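Long-range contacts in PHOX (Pseudomonas fluorescens, PDB 4A9V), which acts as an alkaline phosphatase, hydrolysing phosphate monoesters with a complex iron-calcium cofactor held in a beta-propeller: residues Phe64-Asn68 / Arg570-Met574; Ala86-Glu90 / Tyr189-Glu194; Leu114-Val119 / Thr175-Cys179. One frame throughout, in Å; residues are numbered along the deposited sequence. Where two conformers were deposited one is given.

Interaction 1 of 3, residues Phe64-Asn68 / Arg570-Met574; sequences FGDNN and RSSVM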
loop_
_atom_site.group_PDB
_atom_site.type_symbol
_atom_site.label_atom_id
_atom_site.label_comp_id
_atom_site.label_asym_id
_atom_site.label_seq_id
_atom_site.Cartn_x
_atom_site.Cartn_y
_atom_site.Cartn_z
ATOM N N PHE A 64 -17.436 2.996 7.609
ATOM C CA PHE A 64 -16.161 3.181 6.940
ATOM C C PHE A 64 -15.029 2.988 7.951
ATOM O O PHE A 64 -15.076 3.508 9.064
ATOM C CB PHE A 64 -16.100 4.580 6.323
ATOM C CG PHE A 64 -15.009 4.753 5.307
ATOM C CD1 PHE A 64 -15.127 4.186 4.048
ATOM C CD2 PHE A 64 -13.909 5.541 5.585
ATOM C CE1 PHE A 64 -14.155 4.386 3.092
ATOM C CE2 PHE A 64 -12.926 5.744 4.633
ATOM C CZ PHE A 64 -13.046 5.158 3.386
ATOM N N GLY A 65 -14.021 2.219 7.556
ATOM C CA GLY A 65 -12.936 1.868 8.456
ATOM C C GLY A 65 -11.995 3.027 8.693
ATOM O O GLY A 65 -12.189 4.140 8.192
ATOM N N ASP A 66 -10.986 2.767 9.518
ATOM C CA ASP A 66 -10.038 3.789 9.943
ATOM C C ASP A 66 -8.830 3.820 9.003
ATOM O O ASP A 66 -8.646 2.942 8.158
ATOM C CB ASP A 66 -9.612 3.514 11.391
ATOM C CG ASP A 66 -9.216 4.775 12.155
ATOM O OD1 ASP A 66 -9.079 5.851 11.528
ATOM O OD2 ASP A 66 -9.010 4.663 13.387
ATOM N N ASN A 67 -8.034 4.873 9.129
ATOM C CA ASN A 67 -6.766 5.009 8.432
ATOM C C ASN A 67 -6.821 4.507 6.990
ATOM O O ASN A 67 -6.030 3.660 6.572
ATOM C CB ASN A 67 -5.632 4.389 9.249
ATOM C CG ASN A 67 -5.320 5.202 10.494
ATOM O OD1 ASN A 67 -5.727 6.359 10.608
ATOM N ND2 ASN A 67 -4.593 4.612 11.430
ATOM N N ASN A 68 -7.613 5.193 6.175
ATOM C CA ASN A 68 -7.777 4.774 4.792
ATOM C C ASN A 68 -6.498 4.966 3.995
ATOM O O ASN A 68 -5.694 5.861 4.276
ATOM C CB ASN A 68 -8.972 5.464 4.116
ATOM C CG ASN A 68 -8.953 6.974 4.245
ATOM O OD1 ASN A 68 -9.849 7.528 4.879
ATOM N ND2 ASN A 68 -8.240 7.615 3.329
ATOM N N ARG A 570 -10.286 12.869 11.653
ATOM C CA ARG A 570 -10.752 11.641 11.011
ATOM C C ARG A 570 -10.054 11.460 9.669
ATOM O O ARG A 570 -10.144 12.320 8.797
ATOM C CB ARG A 570 -12.266 11.686 10.796
ATOM C CG ARG A 570 -13.057 11.818 12.087
ATOM C CD ARG A 570 -14.487 12.252 11.826
ATOM N NE ARG A 570 -15.265 11.208 11.165
ATOM C CZ ARG A 570 -16.522 11.365 10.777
ATOM N NH1 ARG A 570 -17.107 12.549 10.909
ATOM N NH2 ARG A 570 -17.180 10.353 10.231
ATOM N N SER A 571 -9.424 10.303 9.481
ATOM C CA SER A 571 -8.913 9.913 8.170
ATOM C C SER A 571 -10.025 10.044 7.148
ATOM O O SER A 571 -11.172 9.663 7.410
ATOM C CB SER A 571 -8.420 8.465 8.198
ATOM O OG SER A 571 -7.283 8.318 9.028
ATOM N N SER A 572 -9.684 10.603 5.993
ATOM C CA SER A 572 -10.675 10.919 4.982
ATOM C C SER A 572 -10.137 10.655 3.593
ATOM O O SER A 572 -8.931 10.768 3.348
ATOM C CB SER A 572 -11.089 12.386 5.085
ATOM O OG SER A 572 -11.645 12.682 6.353
ATOM N N VAL A 573 -11.049 10.335 2.680
ATOM C CA VAL A 573 -10.779 10.374 1.259
ATOM C C VAL A 573 -11.282 11.707 0.737
ATOM O O VAL A 573 -12.436 12.087 0.980
ATOM C CB VAL A 573 -11.478 9.203 0.532
ATOM C CG1 VAL A 573 -11.247 9.274 -0.968
ATOM C CG2 VAL A 573 -10.995 7.871 1.081
ATOM N N MET A 574 -10.404 12.414 0.034
ATOM C CA MET A 574 -10.703 13.723 -0.529
ATOM C C MET A 574 -10.924 13.606 -2.027
ATOM O O MET A 574 -10.278 12.806 -2.694
ATOM C CB MET A 574 -9.537 14.687 -0.281
ATOM C CG MET A 574 -9.060 14.739 1.159
ATOM S SD MET A 574 -10.337 15.234 2.334
ATOM C CE MET A 574 -10.669 16.910 1.801
HETATM O O HOH W 1 -8.594 8.417 11.425
#

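Interaction 2 of 3, residues Ala86-Glu90 / Tyr189-Glu194; sequences AINNE and YLTCEE. With FEO (mu-oxo-diiron), chain S.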
loop_
_atom_site.group_PDB
_atom_site.type_symbol
_atom_site.label_atom_id
_atom_site.label_comp_id
_atom_site.label_asym_id
_atom_site.label_seq_id
_atom_site.Cartn_x
_atom_site.Cartn_y
_atom_site.Cartn_z
ATOM N N ALA A 86 -13.030 0.717 -3.935
ATOM C CA ALA A 86 -12.610 -0.179 -2.880
ATOM C C ALA A 86 -11.421 0.478 -2.204
ATOM O O ALA A 86 -10.442 0.844 -2.868
ATOM C CB ALA A 86 -12.216 -1.529 -3.459
ATOM N N ILE A 87 -11.535 0.677 -0.891
ATOM C CA ILE A 87 -10.603 1.502 -0.142
ATOM C C ILE A 87 -10.112 0.713 1.068
ATOM O O ILE A 87 -10.899 0.235 1.890
ATOM C CB ILE A 87 -11.278 2.802 0.326
ATOM C CG1 ILE A 87 -11.797 3.620 -0.864
ATOM C CG2 ILE A 87 -10.316 3.615 1.173
ATOM C CD1 ILE A 87 -12.990 4.498 -0.532
ATOM N N ASN A 88 -8.797 0.576 1.175
ATOM C CA ASN A 88 -8.201 -0.121 2.295
ATOM C C ASN A 88 -8.325 0.685 3.571
ATOM O O ASN A 88 -8.210 1.911 3.551
ATOM C CB ASN A 88 -6.723 -0.353 2.043
ATOM C CG ASN A 88 -6.454 -1.388 0.978
ATOM O OD1 ASN A 88 -7.361 -2.059 0.473
ATOM N ND2 ASN A 88 -5.184 -1.561 0.667
ATOM N N ASN A 89 -8.382 -0.036 4.687
ATOM C CA ASN A 89 -8.344 0.534 6.025
ATOM C C ASN A 89 -7.226 -0.156 6.790
ATOM O O ASN A 89 -7.323 -1.345 7.101
ATOM C CB ASN A 89 -9.699 0.293 6.705
ATOM C CG ASN A 89 -10.832 0.984 5.983
ATOM O OD1 ASN A 89 -11.751 0.341 5.473
ATOM N ND2 ASN A 89 -10.772 2.311 5.933
ATOM N N GLU A 90 -6.112 0.540 6.980
ATOM C CA GLU A 90 -4.873 -0.145 7.343
ATOM C C GLU A 90 -4.769 -0.483 8.830
ATOM O O GLU A 90 -4.325 -1.567 9.192
ATOM C CB GLU A 90 -3.660 0.664 6.898
ATOM C CG GLU A 90 -2.367 -0.133 7.013
ATOM C CD GLU A 90 -1.129 0.661 6.662
ATOM O OE1 GLU A 90 -1.023 1.821 7.108
ATOM O OE2 GLU A 90 -0.228 0.085 5.999
ATOM N N TYR A 189 -10.429 -6.367 -7.271
ATOM C CA TYR A 189 -9.578 -5.524 -6.452
ATOM C C TYR A 189 -8.606 -6.412 -5.682
ATOM O O TYR A 189 -9.007 -7.443 -5.131
ATOM C CB TYR A 189 -10.456 -4.759 -5.458
ATOM C CG TYR A 189 -9.706 -3.807 -4.557
ATOM C CD1 TYR A 189 -9.102 -2.682 -5.081
ATOM C CD2 TYR A 189 -9.676 -3.984 -3.176
ATOM C CE1 TYR A 189 -8.444 -1.778 -4.270
ATOM C CE2 TYR A 189 -9.020 -3.080 -2.352
ATOM C CZ TYR A 189 -8.428 -1.966 -2.908
ATOM O OH TYR A 189 -7.785 -1.026 -2.135
ATOM N N LEU A 190 -7.340 -6.008 -5.629
ATOM C CA LEU A 190 -6.359 -6.668 -4.778
ATOM C C LEU A 190 -6.027 -5.772 -3.598
ATOM O O LEU A 190 -5.750 -4.578 -3.768
ATOM C CB LEU A 190 -5.080 -6.971 -5.569
ATOM C CG LEU A 190 -5.256 -7.791 -6.853
ATOM C CD1 LEU A 190 -3.911 -8.054 -7.514
ATOM C CD2 LEU A 190 -6.007 -9.092 -6.614
ATOM N N THR A 191 -6.108 -6.349 -2.406
ATOM C CA THR A 191 -5.701 -5.667 -1.198
ATOM C C THR A 191 -4.526 -6.410 -0.566
ATOM O O THR A 191 -4.440 -7.634 -0.627
ATOM C CB THR A 191 -6.873 -5.490 -0.206
ATOM O OG1 THR A 191 -6.442 -4.647 0.864
ATOM C CG2 THR A 191 -7.351 -6.810 0.368
ATOM N N CYS A 192 -3.598 -5.655 0.006
ATOM C CA CYS A 192 -2.293 -6.167 0.385
ATOM C C CYS A 192 -2.107 -6.086 1.894
ATOM O O CYS A 192 -2.189 -5.006 2.475
ATOM C CB CYS A 192 -1.221 -5.331 -0.298
ATOM S SG CYS A 192 -1.153 -5.613 -2.071
ATOM N N GLU A 193 -1.843 -7.225 2.527
ATOM C CA GLU A 193 -1.586 -7.289 3.964
ATOM C C GLU A 193 -0.111 -7.011 4.217
ATOM O O GLU A 193 0.751 -7.750 3.748
ATOM C CB GLU A 193 -1.970 -8.676 4.495
ATOM C CG GLU A 193 -3.455 -8.951 4.351
ATOM C CD GLU A 193 -3.873 -10.401 4.555
ATOM O OE1 GLU A 193 -3.020 -11.310 4.671
ATOM O OE2 GLU A 193 -5.106 -10.629 4.600
ATOM N N GLU A 194 0.170 -5.932 4.945
ATOM C CA GLU A 194 1.543 -5.446 5.129
ATOM C C GLU A 194 2.047 -5.784 6.542
ATOM O O GLU A 194 2.565 -6.872 6.754
ATOM C CB GLU A 194 1.647 -3.941 4.811
ATOM C CG GLU A 194 3.067 -3.393 4.906
ATOM C CD GLU A 194 3.122 -1.883 4.899
ATOM O OE1 GLU A 194 2.157 -1.246 5.376
ATOM O OE2 GLU A 194 4.167 -1.342 4.489
HETATM FE FE1 FEO S . 1.405 0.583 4.865
HETATM FE FE2 FEO S . 4.659 0.482 3.653
HETATM O O FEO S . 3.049 1.398 4.197
HETATM O O HOH W 2 0.581 2.538 4.462
HETATM O O HOH W 3 2.269 1.436 6.783
#

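Interaction 3 of 3, residues Leu114-Val119 / Thr175-Cys179; sequences LACEGV and TFQNC. With FEO (mu-oxo-diiron), chain S.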
loop_
_atom_site.group_PDB
_atom_site.type_symbol
_atom_site.label_atom_id
_atom_site.label_comp_id
_atom_site.label_asym_id
_atom_site.label_seq_id
_atom_site.Cartn_x
_atom_site.Cartn_y
_atom_site.Cartn_z
ATOM N N LEU A 114 -10.299 -4.627 15.193
ATOM C CA LEU A 114 -10.325 -5.454 13.988
ATOM C C LEU A 114 -11.384 -4.960 12.994
ATOM O O LEU A 114 -11.181 -5.012 11.776
ATOM C CB LEU A 114 -10.596 -6.909 14.373
ATOM C CG LEU A 114 -9.353 -7.662 14.849
ATOM C CD1 LEU A 114 -9.735 -8.838 15.729
ATOM C CD2 LEU A 114 -8.516 -8.140 13.677
ATOM N N ALA A 115 -12.476 -4.407 13.521
ATOM C CA ALA A 115 -13.551 -3.869 12.699
ATOM C C ALA A 115 -13.100 -2.657 11.888
ATOM O O ALA A 115 -13.682 -2.347 10.851
ATOM C CB ALA A 115 -14.734 -3.500 13.573
ATOM N N CYS A 116 -12.125 -1.922 12.413
ATOM C CA CYS A 116 -11.604 -0.738 11.743
ATOM C C CYS A 116 -10.794 -1.048 10.498
ATOM O O CYS A 116 -10.500 -0.130 9.741
ATOM C CB CYS A 116 -10.696 0.037 12.690
ATOM S SG CYS A 116 -11.521 0.956 14.003
ATOM N N GLU A 117 -10.255 -2.262 10.416
ATOM C CA GLU A 117 -9.284 -2.610 9.386
ATOM C C GLU A 117 -9.941 -3.467 8.320
ATOM O O GLU A 117 -11.011 -4.029 8.539
ATOM C CB GLU A 117 -8.097 -3.339 10.015
ATOM C CG GLU A 117 -7.488 -2.534 11.159
ATOM C CD GLU A 117 -6.196 -3.073 11.730
ATOM O OE1 GLU A 117 -5.572 -3.978 11.152
ATOM O OE2 GLU A 117 -5.827 -2.584 12.823
ATOM N N GLY A 118 -9.295 -3.549 7.165
ATOM C CA GLY A 118 -9.805 -4.345 6.058
ATOM C C GLY A 118 -10.020 -3.476 4.839
ATOM O O GLY A 118 -9.119 -2.737 4.429
ATOM N N VAL A 119 -11.212 -3.579 4.258
ATOM C CA VAL A 119 -11.576 -2.838 3.063
ATOM C C VAL A 119 -12.981 -2.278 3.254
ATOM O O VAL A 119 -13.847 -2.904 3.873
ATOM C CB VAL A 119 -11.489 -3.731 1.802
ATOM C CG1 VAL A 119 -11.982 -3.000 0.563
ATOM C CG2 VAL A 119 -10.057 -4.209 1.596
ATOM N N THR A 175 -9.000 -9.985 6.890
ATOM C CA THR A 175 -7.837 -9.336 6.337
ATOM C C THR A 175 -7.681 -8.022 7.095
ATOM O O THR A 175 -8.681 -7.400 7.473
ATOM C CB THR A 175 -8.015 -9.123 4.814
ATOM O OG1 THR A 175 -6.826 -8.582 4.248
ATOM C CG2 THR A 175 -9.179 -8.204 4.492
ATOM N N PHE A 176 -6.453 -7.730 7.510
ATOM C CA PHE A 176 -6.185 -6.564 8.332
ATOM C C PHE A 176 -4.783 -6.045 8.013
ATOM O O PHE A 176 -4.063 -6.651 7.219
ATOM C CB PHE A 176 -6.380 -6.870 9.836
ATOM C CG PHE A 176 -5.632 -8.090 10.332
ATOM C CD1 PHE A 176 -4.281 -8.013 10.644
ATOM C CD2 PHE A 176 -6.282 -9.295 10.528
ATOM C CE1 PHE A 176 -3.586 -9.128 11.075
ATOM C CE2 PHE A 176 -5.601 -10.404 10.999
ATOM C CZ PHE A 176 -4.244 -10.330 11.232
ATOM N N GLN A 177 -4.461 -4.854 8.500
ATOM C CA GLN A 177 -3.208 -4.188 8.141
ATOM C C GLN A 177 -3.096 -4.081 6.617
ATOM O O GLN A 177 -2.011 -4.110 6.032
ATOM C CB GLN A 177 -1.995 -4.856 8.796
ATOM C CG GLN A 177 -1.967 -4.688 10.313
ATOM C CD GLN A 177 -1.511 -3.320 10.822
ATOM O OE1 GLN A 177 -1.588 -3.058 12.026
ATOM N NE2 GLN A 177 -0.875 -2.535 9.973
ATOM N N ASN A 178 -4.221 -3.714 6.022
ATOM C CA ASN A 178 -4.356 -3.534 4.579
ATOM C C ASN A 178 -3.756 -2.214 4.127
ATOM O O ASN A 178 -4.263 -1.143 4.458
ATOM C CB ASN A 178 -5.824 -3.570 4.183
ATOM C CG ASN A 178 -6.479 -4.848 4.597
ATOM O OD1 ASN A 178 -6.734 -5.062 5.784
ATOM N ND2 ASN A 178 -6.574 -5.778 3.656
ATOM N N CYS A 179 -2.652 -2.314 3.398
ATOM C CA CYS A 179 -1.818 -1.184 3.053
ATOM C C CYS A 179 -2.280 -0.620 1.712
ATOM O O CYS A 179 -3.178 0.220 1.669
ATOM C CB CYS A 179 -0.359 -1.634 3.046
ATOM S SG CYS A 179 0.804 -0.328 2.666
HETATM FE FE1 FEO S . 1.405 0.583 4.865
HETATM FE FE2 FEO S . 4.659 0.482 3.653
HETATM O O FEO S . 3.049 1.398 4.197
HETATM O O HOH W 4 -3.546 -3.238 13.924
HETATM O O HOH W 2 0.581 2.538 4.462
HETATM O O HOH W 3 2.269 1.436 6.783
#

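Interaction 1 of 3, residues Phe64-Asn68 / Arg570-Met574
V573 meets the 64-68 loop with one methyl, CG2, which reaches the F64 ring as the two side chains cross at about a right angle; F64 CZ lies 4.1 Å from V573 CG2. N68, in one deposited conformer, has CG between the backbone N and the carbonyl carbon (chi1 52°), which turns its amide toward 571-573: ND2 touches V573 CG2 and makes a weak hydrogen bond in which N68 ND2 stands 3.2 Å from S572 O. Beside that amide, S571 lays CB and OG against N67, with S571 OG 3.4 Å from N67 CA.

A water joins the segments, donating to D66 OD1 at 2.6 Å and accepting from S571 N at 2.8 Å. D66 OD1 also receives N67 N, 2.8 Å away, from above the carboxylate plane, so it shapes its own loop and reaches the other segment through the water.

A second shell positions these groups: T92 OG1 binds D66 OD2, N93 ND2 binds N67 OD1, and H551 N is bonded to S571 OG.

Where the lead-in to strand 68-76 joins the start of strand 572-578, amide and carboxylate side chains of the loop thus meet backbone N and O of 571-572, partly through a bridging water.

Interaction 2 of 3, residues Ala86-Glu90 / Tyr189-Glu194
A86 lays its methyl over one face of the Y189 ring, almost on the ring normal: A86 CB is 3.4 Å from the centroid of Y189, a CH-pi contact. With CG anti to the backbone N (chi1 -178°), Y189 carries its ring across to the other strand, where its hydroxyl finds N88. This is the tight end of the contact. The side-chain oxygen of N88 accepts two hydroxyls from opposite faces of its amide plane: Y189 OH is 2.8 Å from N88 OD1, and T191 OG1 is likewise 2.8 Å from N88 OD1. Neither donor lies on a lone pair, and the amide plane is turned 68° from the phenol ring. The other end of the amide is held too, since N88 ND2 binds the carbonyl oxygens of C179 and A180, which should fix the rotation of the amide.

At the far end the backbones stand farther apart, and two carboxylates meet through iron rather than by packing. E90 and E194 cross with carboxylate planes only 18° apart: E90 OE2 and E194 OE1 each bind FE1 of the mu-oxo-diiron group at 2.0 Å, alongside two waters and C179. E194 also bridges, its OE2 lying 2.1 Å from FE2, which E273, D292 and E387 complete.

The strands run nearly parallel with axes 8.5 Å apart, too far for backbone pairing, consistent with separate sheets of the propeller meeting through side chains. Strand 82-89 lies between strands 68-76 and 118-127 in one sheet; strand 189-193 lies between 249-252 and 178-183 in another sheet, and V119 of strand 118-127 touches both N88 and T191.

Interaction 3 of 3, residues Leu114-Val119 / Thr175-Cys179
E117 and Q177 make the one direct hydrogen bond between the two segments: Q177 N lies 3.0 Å from E117 OE1, approaching on the anti side and 26° out of the carboxylate plane. The E117 chain runs extended beyond CG (chi2 -172°), which carries its carboxylate as far as Q177 and sets OE1 close to F176 CB on the way. The other oxygen works through a water, which donates to E117 OE2 at 2.6 Å and to Q177 OE1 at 2.7 Å. A single carboxylate thus holds both the backbone and the bent side chain of Q177, whose left-handed backbone angles mark a turn just before strand 178-183.

Apolar packing flanks this polar link. L114 and F176 lie side by side, pointing the same way, with L114 CD2 4.0 Å from F176 CD2, and H246 meets the F176 ring from outside the two segments.

Close approaches at G118, from the N178 side chain and the T175 carbonyl, form the third group. G118 CA comes within 3.2 Å of N178 OD1 and makes a CA-H...O contact with T175 O; at its backbone angles a side chain would collide with the preceding carbonyl. The amide of N178 is oriented by its other end, N178 ND2 giving a nearly straight bond (161°) to T175 OG1, 2.9 Å away, and another to T191. T175 OG1 has a further partner in E193. With an alanine at N178, the T175 and T191 hydroxyls would probably each lose a donor, and a gap would be likely to open beside G118.

C179 does not touch 114-119, yet its SG binds FE1 of the mu-oxo-diiron group at 2.5 Å. The chemistry suggests that polar bonds to the turn hold the path of the chain into the iron ligand C179.

How the interactions relate
The three contacts illustrate how buried links around a propeller's centre differ in chemistry with their distance from the metals. All are core rather than surface. Interaction 2, nearest the chain's centre, supplies two iron ligands; interaction 3 supplies a third but contacts its partner segment away from the metal; interaction 1 binds no iron and relies on a weak amide bond, a bridging water and a small apolar touch. Interactions 2 and 3 join the same two sheets, through neighbouring strands 82-89 and 118-127 on one side and 189-193 and 178-183 on the other. Interaction 1 brings in the sheet of strand 572-578, and its 64-68 loop probably hydrogen-bonds to N89, E90 and C116 of the others.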